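PDB 3TU6: pseudoazurin (Blue copper protein) from Sinorhizobium meliloti, which binds a single copper ion and probably carries electrons in the periplasm as a small blue copper protein. Local coordinates for residues 1-13 against 30-44. Residues are numbered along the deposited sequence; the frame is centred on the assembly and turned at random.
Sequences MEEYRVEMLNKAA and GDTVTFVAKDKGHNS. With CU (copper (II) ion), chain B.
Tyr4 O is gripped twice: Thr34 N donates to it across the strands at 2.9 Å, and a water that also bonds Thr32 OG1 and Thr34 OG1 donates a second hydrogen; Thr34 OG1 also bonds Thr67 OG1. At the copper end, His42 NE2 gives its hydrogen to Asn10 OD1 (2.6 Å), nearly in line with the amide C=O but bent at the hydrogen, 144°. With His42 ND1 on copper at 2.0 Å, the imidazole is held at both nitrogens, Asn10 serving as second shell; Cys80, His83 and Met88 complete the site. Between these points strands 3-9 and 32-36 run parallel in the cupredoxin beta barrel, and Val6 sets CG2 on Val33 CG1 (3.6 Å) and CG1 beside the Phe35 ring. Further along, Met8 chi3 (-71°) swings CE to Ala37, and SD itself lies against the backbone carbonyl of Asn43. Asp39 OD2 takes Asn10 N on its anti side, at 2.8 Å. At the far end Asp31 OD1 receives Glu2 N from above the carboxylate plane (2.9 Å), while OD2 bonds Gln28 N, lies at the Tyr4 ring edge and reaches Tyr4 OH through water. With an alanine at Asp31, Glu2 N and Gln28 N would probably lose their acceptor and the N-terminus be less firmly fixed.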
ATOM      1  N   MET A   1      18.592   6.352  -6.442  1.00 28.95           N
ATOM      2  CA  MET A   1      17.217   6.450  -5.885  1.00 27.67           C
ATOM      3  C   MET A   1      16.205   6.628  -7.011  1.00 27.10           C
ATOM      4  O   MET A   1      16.373   7.496  -7.869  1.00 28.43           O
ATOM      5  CB  MET A   1      17.122   7.631  -4.914  1.00 29.80           C
ATOM      6  CG  MET A   1      15.751   7.811  -4.263  1.00 31.61           C
ATOM      7  SD  MET A   1      15.638   9.284  -3.226  1.00 38.34           S
ATOM      8  CE  MET A   1      15.741  10.582  -4.454  1.00 39.23           C
ATOM      9  N   GLU A   2      15.159   5.804  -6.998  1.00 24.27           N
ATOM     10  CA  GLU A   2      14.025   5.969  -7.903  1.00 24.09           C
ATOM     11  C   GLU A   2      12.829   6.506  -7.119  1.00 24.11           C
ATOM     12  O   GLU A   2      12.637   6.164  -5.949  1.00 22.32           O
ATOM     13  CB  GLU A   2      13.667   4.643  -8.582  1.00 23.44           C
ATOM     14  CG  GLU A   2      14.825   3.973  -9.324  1.00 25.67           C
ATOM     15  CD  GLU A   2      15.474   4.870 -10.367  1.00 31.11           C
ATOM     16  OE1 GLU A   2      14.751   5.618 -11.056  1.00 26.45           O
ATOM     17  OE2 GLU A   2      16.715   4.825 -10.501  1.00 34.96           O
ATOM     18  N   GLU A   3      12.039   7.357  -7.770  1.00 26.37           N
ATOM     19  CA  GLU A   3      10.879   7.987  -7.149  1.00 26.35           C
ATOM     20  C   GLU A   3       9.621   7.524  -7.866  1.00 26.21           C
ATOM     21  O   GLU A   3       9.459   7.772  -9.062  1.00 26.97           O
ATOM     22  CB  GLU A   3      11.001   9.512  -7.222  1.00 27.55           C
ATOM     23  CG  GLU A   3      12.296  10.056  -6.628  1.00 31.68           C
ATOM     24  CD  GLU A   3      12.323  11.571  -6.539  1.00 38.52           C
ATOM     25  OE1 GLU A   3      11.733  12.240  -7.413  1.00 50.64           O
ATOM     26  OE2 GLU A   3      12.944  12.096  -5.590  1.00 49.43           O
ATOM     27  N   TYR A   4       8.738   6.848  -7.132  1.00 23.86           N
ATOM     28  CA  TYR A   4       7.529   6.262  -7.708  1.00 23.49           C
ATOM     29  C   TYR A   4       6.267   7.007  -7.287  1.00 23.73           C
ATOM     30  O   TYR A   4       6.278   7.778  -6.324  1.00 22.54           O
ATOM     31  CB  TYR A   4       7.435   4.786  -7.323  1.00 22.13           C
ATOM     32  CG  TYR A   4       8.586   3.973  -7.872  1.00 22.23           C
ATOM     33  CD1 TYR A   4       8.702   3.742  -9.239  1.00 20.33           C
ATOM     34  CD2 TYR A   4       9.568   3.453  -7.030  1.00 15.84           C
ATOM     35  CE1 TYR A   4       9.759   3.009  -9.757  1.00 22.01           C
ATOM     36  CE2 TYR A   4      10.633   2.715  -7.541  1.00 12.32           C
ATOM     37  CZ  TYR A   4      10.719   2.497  -8.907  1.00 23.69           C
ATOM     38  OH  TYR A   4      11.761   1.769  -9.429  1.00 28.55           O
ATOM     39  N   ARG A   5       5.187   6.769  -8.030  1.00 24.02           N
ATOM     40  CA  ARG A   5       3.902   7.428  -7.804  1.00 24.96           C
ATOM     41  C   ARG A   5       2.787   6.402  -7.628  1.00 22.18           C
ATOM     42  O   ARG A   5       2.694   5.445  -8.394  1.00 17.47           O
ATOM     43  CB  ARG A   5       3.551   8.327  -8.991  1.00 26.73           C
ATOM     44  CG  ARG A   5       4.479   9.513  -9.196  1.00 33.42           C
ATOM     45  CD  ARG A   5       4.340  10.534  -8.084  1.00 42.16           C
ATOM     46  NE  ARG A   5       4.838  11.853  -8.475  1.00 47.31           N
ATOM     47  CZ  ARG A   5       4.181  12.724  -9.242  1.00 52.27           C
ATOM     48  NH1 ARG A   5       2.977  12.434  -9.732  1.00 49.23           N
ATOM     49  NH2 ARG A   5       4.736  13.897  -9.529  1.00 60.02           N
ATOM     50  N   VAL A   6       1.948   6.614  -6.618  1.00 21.78           N
ATOM     51  CA  VAL A   6       0.731   5.832  -6.432  1.00 20.49           C
ATOM     52  C   VAL A   6      -0.453   6.786  -6.362  1.00 19.75           C
ATOM     53  O   VAL A   6      -0.538   7.606  -5.449  1.00 21.60           O
ATOM     54  CB  VAL A   6       0.777   4.996  -5.142  1.00 20.90           C
ATOM     55  CG1 VAL A   6      -0.550   4.272  -4.927  1.00 18.31           C
ATOM     56  CG2 VAL A   6       1.925   4.007  -5.194  1.00 14.44           C
ATOM     57  N   GLU A   7      -1.358   6.682  -7.330  1.00 19.82           N
ATOM     58  CA  GLU A   7      -2.531   7.549  -7.377  1.00 21.06           C
ATOM     59  C   GLU A   7      -3.636   7.017  -6.472  1.00 20.78           C
ATOM     60  O   GLU A   7      -3.896   5.814  -6.439  1.00 21.68           O
ATOM     61  CB  GLU A   7      -3.044   7.679  -8.811  1.00 21.63           C
ATOM     62  CG  GLU A   7      -2.060   8.365  -9.749  1.00 26.90           C
ATOM     63  CD  GLU A   7      -2.647   8.644 -11.120  1.00 30.16           C
ATOM     64  OE1 GLU A   7      -2.255   9.657 -11.735  1.00 37.42           O
ATOM     65  OE2 GLU A   7      -3.499   7.856 -11.581  1.00 36.95           O
ATOM     66  N   MET A   8      -4.272   7.924  -5.734  1.00 20.51           N
ATOM     67  CA  MET A   8      -5.413   7.588  -4.884  1.00 20.45           C
ATOM     68  C   MET A   8      -6.677   7.964  -5.653  1.00 20.83           C
ATOM     69  O   MET A   8      -6.924   9.145  -5.907  1.00 19.40           O
ATOM     70  CB  MET A   8      -5.322   8.338  -3.550  1.00 20.46           C
ATOM     71  CG  MET A   8      -3.957   8.214  -2.874  1.00 18.97           C
ATOM     72  SD  MET A   8      -3.880   8.871  -1.192  1.00 19.99           S
ATOM     73  CE  MET A   8      -3.981  10.636  -1.514  1.00  8.45           C
ATOM     74  N   LEU A   9      -7.463   6.956  -6.032  1.00 21.81           N
ATOM     75  CA  LEU A   9      -8.538   7.128  -7.013  1.00 22.22           C
ATOM     76  C   LEU A   9      -9.880   6.566  -6.553  1.00 22.28           C
ATOM     77  O   LEU A   9      -9.939   5.590  -5.797  1.00 18.38           O
ATOM     78  CB  LEU A   9      -8.151   6.438  -8.323  1.00 24.34           C
ATOM     79  CG  LEU A   9      -6.960   7.016  -9.086  1.00 18.48           C
ATOM     80  CD1 LEU A   9      -6.435   6.004 -10.094  1.00 29.07           C
ATOM     81  CD2 LEU A   9      -7.351   8.313  -9.772  1.00 33.93           C
ATOM     82  N   ASN A  10     -10.955   7.183  -7.040  1.00 23.00           N
ATOM     83  CA  ASN A  10     -12.306   6.670  -6.831  1.00 24.30           C
ATOM     84  C   ASN A  10     -12.581   5.469  -7.728  1.00 24.67           C
ATOM     85  O   ASN A  10     -13.197   4.496  -7.297  1.00 23.86           O
ATOM     86  CB  ASN A  10     -13.352   7.759  -7.098  1.00 25.34           C
ATOM     87  CG  ASN A  10     -13.342   8.857  -6.050  1.00 23.04           C
ATOM     88  OD1 ASN A  10     -12.539   8.841  -5.116  1.00 22.51           O
ATOM     89  ND2 ASN A  10     -14.242   9.819  -6.199  1.00 18.47           N
ATOM     90  N   LYS A  11     -12.123   5.551  -8.977  1.00 25.73           N
ATOM     91  CA  LYS A  11     -12.305   4.482  -9.957  1.00 27.92           C
ATOM     92  C   LYS A  11     -10.977   4.183 -10.653  1.00 27.80           C
ATOM     93  O   LYS A  11     -10.373   5.074 -11.253  1.00 30.68           O
ATOM     94  CB  LYS A  11     -13.364   4.892 -10.985  1.00 29.36           C
ATOM     95  CG  LYS A  11     -13.709   3.830 -12.027  1.00 34.19           C
ATOM     96  CD  LYS A  11     -14.433   2.643 -11.417  1.00 42.12           C
ATOM     97  CE  LYS A  11     -14.964   1.711 -12.495  1.00 47.27           C
ATOM     98  NZ  LYS A  11     -15.657   0.526 -11.922  1.00 50.08           N
ATOM     99  N   ALA A  12     -10.532   2.931 -10.569  1.00 27.94           N
ATOM    100  CA  ALA A  12      -9.265   2.507 -11.168  1.00 28.39           C
ATOM    101  C   ALA A  12      -9.462   2.023 -12.604  1.00 29.41           C
ATOM    102  O   ALA A  12     -10.589   1.933 -13.092  1.00 30.15           O
ATOM    103  CB  ALA A  12      -8.627   1.410 -10.327  1.00 25.82           C
ATOM    104  N   ALA A  13      -8.353   1.710 -13.271  1.00 32.31           N
ATOM    105  CA  ALA A  13      -8.384   1.198 -14.643  1.00 34.82           C
ATOM    106  C   ALA A  13      -9.018  -0.192 -14.724  1.00 35.97           C
ATOM    107  O   ALA A  13      -9.774  -0.478 -15.654  1.00 37.24           O
ATOM    108  CB  ALA A  13      -6.977   1.166 -15.225  1.00 35.75           C
ATOM    109  N   GLY A  30      15.769   2.309  -0.256  1.00 22.63           N
ATOM    110  CA  GLY A  30      16.201   3.694  -0.439  1.00 23.73           C
ATOM    111  C   GLY A  30      15.339   4.504  -1.393  1.00 23.05           C
ATOM    112  O   GLY A  30      15.475   5.727  -1.459  1.00 24.25           O
ATOM    113  N   ASP A  31      14.456   3.832  -2.133  1.00 23.58           N
ATOM    114  CA  ASP A  31      13.531   4.506  -3.048  1.00 24.42           C
ATOM    115  C   ASP A  31      12.420   5.213  -2.273  1.00 25.73           C
ATOM    116  O   ASP A  31      12.214   4.947  -1.086  1.00 26.58           O
ATOM    117  CB  ASP A  31      12.907   3.504  -4.030  1.00 23.91           C
ATOM    118  CG  ASP A  31      13.913   2.931  -5.021  1.00 25.24           C
ATOM    119  OD1 ASP A  31      14.997   3.525  -5.211  1.00 21.34           O
ATOM    120  OD2 ASP A  31      13.605   1.882  -5.628  1.00 20.96           O
ATOM    121  N   THR A  32      11.711   6.112  -2.954  1.00 26.10           N
ATOM    122  CA  THR A  32      10.568   6.814  -2.371  1.00 26.82           C
ATOM    123  C   THR A  32       9.294   6.563  -3.171  1.00 26.31           C
ATOM    124  O   THR A  32       9.344   6.322  -4.379  1.00 25.96           O
ATOM    125  CB  THR A  32      10.804   8.340  -2.308  1.00 28.44           C
ATOM    126  OG1 THR A  32      10.946   8.865  -3.634  1.00 25.33           O
ATOM    127  CG2 THR A  32      12.049   8.663  -1.495  1.00 29.58           C
ATOM    128  N   VAL A  33       8.157   6.619  -2.479  1.00 25.39           N
ATOM    129  CA  VAL A  33       6.844   6.540  -3.110  1.00 25.43           C
ATOM    130  C   VAL A  33       6.013   7.749  -2.684  1.00 24.72           C
ATOM    131  O   VAL A  33       5.840   8.000  -1.491  1.00 25.94           O
ATOM    132  CB  VAL A  33       6.102   5.241  -2.724  1.00 25.68           C
ATOM    133  CG1 VAL A  33       4.641   5.304  -3.154  1.00 25.80           C
ATOM    134  CG2 VAL A  33       6.788   4.037  -3.341  1.00 22.61           C
ATOM    135  N   THR A  34       5.515   8.495  -3.668  1.00 23.88           N
ATOM    136  CA  THR A  34       4.683   9.668  -3.421  1.00 22.00           C
ATOM    137  C   THR A  34       3.235   9.355  -3.769  1.00 22.63           C
ATOM    138  O   THR A  34       2.943   8.845  -4.852  1.00 23.13           O
ATOM    139  CB  THR A  34       5.151  10.871  -4.260  1.00 24.44           C
ATOM    140  OG1 THR A  34       6.521  11.164  -3.957  1.00 23.62           O
ATOM    141  CG2 THR A  34       4.292  12.098  -3.979  1.00 21.89           C
ATOM    142  N   PHE A  35       2.329   9.662  -2.845  1.00 21.50           N
ATOM    143  CA  PHE A  35       0.906   9.427  -3.061  1.00 19.49           C
ATOM    144  C   PHE A  35       0.263  10.660  -3.676  1.00 20.28           C
ATOM    145  O   PHE A  35       0.513  11.776  -3.236  1.00 21.98           O
ATOM    146  CB  PHE A  35       0.229   9.023  -1.753  1.00 18.10           C
ATOM    147  CG  PHE A  35       0.620   7.652  -1.294  1.00 14.54           C
ATOM    148  CD1 PHE A  35      -0.095   6.548  -1.720  1.00  7.02           C
ATOM    149  CD2 PHE A  35       1.728   7.461  -0.482  1.00 16.13           C
ATOM    150  CE1 PHE A  35       0.267   5.276  -1.324  1.00 16.77           C
ATOM    151  CE2 PHE A  35       2.099   6.184  -0.078  1.00 22.35           C
ATOM    152  CZ  PHE A  35       1.365   5.088  -0.505  1.00 13.62           C
ATOM    153  N   VAL A  36      -0.549  10.445  -4.709  1.00 22.05           N
ATOM    154  CA  VAL A  36      -1.139  11.533  -5.483  1.00 21.96           C
ATOM    155  C   VAL A  36      -2.646  11.564  -5.262  1.00 21.49           C
ATOM    156  O   VAL A  36      -3.325  10.547  -5.420  1.00 20.59           O
ATOM    157  CB  VAL A  36      -0.851  11.358  -6.990  1.00 21.74           C
ATOM    158  CG1 VAL A  36      -1.329  12.575  -7.777  1.00 22.53           C
ATOM    159  CG2 VAL A  36       0.637  11.116  -7.221  1.00 24.81           C
ATOM    160  N   ALA A  37      -3.163  12.736  -4.901  1.00 22.05           N
ATOM    161  CA  ALA A  37      -4.591  12.914  -4.660  1.00 23.47           C
ATOM    162  C   ALA A  37      -5.299  13.294  -5.956  1.00 24.09           C
ATOM    163  O   ALA A  37      -5.794  14.415  -6.093  1.00 24.79           O
ATOM    164  CB  ALA A  37      -4.818  13.982  -3.592  1.00 24.20           C
ATOM    165  N   LYS A  38      -5.346  12.360  -6.903  1.00 24.10           N
ATOM    166  CA  LYS A  38      -6.006  12.601  -8.188  1.00 25.66           C
ATOM    167  C   LYS A  38      -7.508  12.790  -7.984  1.00 25.12           C
ATOM    168  O   LYS A  38      -8.113  13.678  -8.585  1.00 29.06           O
ATOM    169  CB  LYS A  38      -5.733  11.458  -9.167  1.00 25.49           C
ATOM    170  CG  LYS A  38      -6.195  11.747 -10.590  1.00 30.92           C
ATOM    171  CD  LYS A  38      -5.483  10.871 -11.605  1.00 38.67           C
ATOM    172  CE  LYS A  38      -5.895  11.221 -13.027  1.00 45.86           C
ATOM    173  NZ  LYS A  38      -5.113  10.457 -14.039  1.00 48.14           N
ATOM    174  N   ASP A  39      -8.094  11.945  -7.137  1.00 23.93           N
ATOM    175  CA  ASP A  39      -9.444  12.156  -6.616  1.00 25.72           C
ATOM    176  C   ASP A  39      -9.348  12.496  -5.130  1.00 25.43           C
ATOM    177  O   ASP A  39      -8.458  12.002  -4.433  1.00 21.88           O
ATOM    178  CB  ASP A  39     -10.307  10.907  -6.814  1.00 24.20           C
ATOM    179  CG  ASP A  39     -10.619  10.634  -8.276  1.00 30.01           C
ATOM    180  OD1 ASP A  39     -10.867  11.599  -9.031  1.00 26.85           O
ATOM    181  OD2 ASP A  39     -10.629   9.448  -8.669  1.00 27.71           O
ATOM    182  N   LYS A  40     -10.263  13.336  -4.651  1.00 25.17           N
ATOM    183  CA  LYS A  40     -10.229  13.806  -3.265  1.00 26.02           C
ATOM    184  C   LYS A  40     -10.937  12.843  -2.315  1.00 25.53           C
ATOM    185  O   LYS A  40     -11.730  12.000  -2.740  1.00 26.47           O
ATOM    186  CB  LYS A  40     -10.859  15.196  -3.155  1.00 28.32           C
ATOM    187  CG  LYS A  40     -10.245  16.248  -4.075  1.00 29.94           C
ATOM    188  CD  LYS A  40      -8.771  16.487  -3.774  1.00 33.63           C
ATOM    189  CE  LYS A  40      -8.223  17.646  -4.594  1.00 44.28           C
ATOM    190  NZ  LYS A  40      -6.786  17.913  -4.307  1.00 47.50           N
ATOM    191  N   GLY A  41     -10.636  12.980  -1.026  1.00 24.49           N
ATOM    192  CA  GLY A  41     -11.268  12.184   0.023  1.00 24.38           C
ATOM    193  C   GLY A  41     -10.484  10.959   0.465  1.00 23.12           C
ATOM    194  O   GLY A  41     -10.980  10.171   1.271  1.00 23.11           O
ATOM    195  N   HIS A  42      -9.264  10.795  -0.047  1.00 23.32           N
ATOM    196  CA  HIS A  42      -8.421   9.649   0.308  1.00 22.41           C
ATOM    197  C   HIS A  42      -7.205  10.067   1.124  1.00 21.77           C
ATOM    198  O   HIS A  42      -6.801  11.231   1.117  1.00 23.36           O
ATOM    199  CB  HIS A  42      -7.939   8.916  -0.947  1.00 22.89           C
ATOM    200  CG  HIS A  42      -9.035   8.551  -1.897  1.00 24.26           C
ATOM    201  ND1 HIS A  42      -9.898   7.501  -1.670  1.00 19.16           N
ATOM    202  CD2 HIS A  42      -9.402   9.090  -3.082  1.00 20.83           C
ATOM    203  CE1 HIS A  42     -10.753   7.414  -2.673  1.00 20.35           C
ATOM    204  NE2 HIS A  42     -10.473   8.367  -3.544  1.00 19.71           N
ATOM    205  N   ASN A  43      -6.630   9.097   1.826  1.00 20.75           N
ATOM    206  CA  ASN A  43      -5.348   9.268   2.495  1.00 19.72           C
ATOM    207  C   ASN A  43      -4.518   7.995   2.357  1.00 19.07           C
ATOM    208  O   ASN A  43      -5.000   6.990   1.834  1.00 19.49           O
ATOM    209  CB  ASN A  43      -5.542   9.632   3.974  1.00 19.47           C
ATOM    210  CG  ASN A  43      -5.811   8.421   4.858  1.00 21.05           C
ATOM    211  OD1 ASN A  43      -6.687   7.600   4.572  1.00 18.21           O
ATOM    212  ND2 ASN A  43      -5.061   8.313   5.948  1.00 26.99           N
ATOM    213  N   SER A  44      -3.273   8.051   2.822  1.00 18.83           N
ATOM    214  CA  SER A  44      -2.410   6.876   2.877  1.00 20.32           C
ATOM    215  C   SER A  44      -1.772   6.775   4.256  1.00 19.68           C
ATOM    216  O   SER A  44      -1.116   7.714   4.710  1.00 19.44           O
ATOM    217  CB  SER A  44      -1.323   6.955   1.805  1.00 20.92           C
ATOM    218  OG  SER A  44      -0.496   5.805   1.845  1.00 22.29           O
TER
HETATM  219 CU    CU B 201      -9.908   6.222  -0.126  1.00 19.69          CU
HETATM  220  O   HOH W   1       8.413   9.131  -4.885  1.00 21.91           O
HETATM  221  O   HOH W   2      13.737   0.844  -8.086  1.00 22.32           O
HETATM  222  O   HOH W   3     -13.563  12.407  -4.979  1.00 21.30           O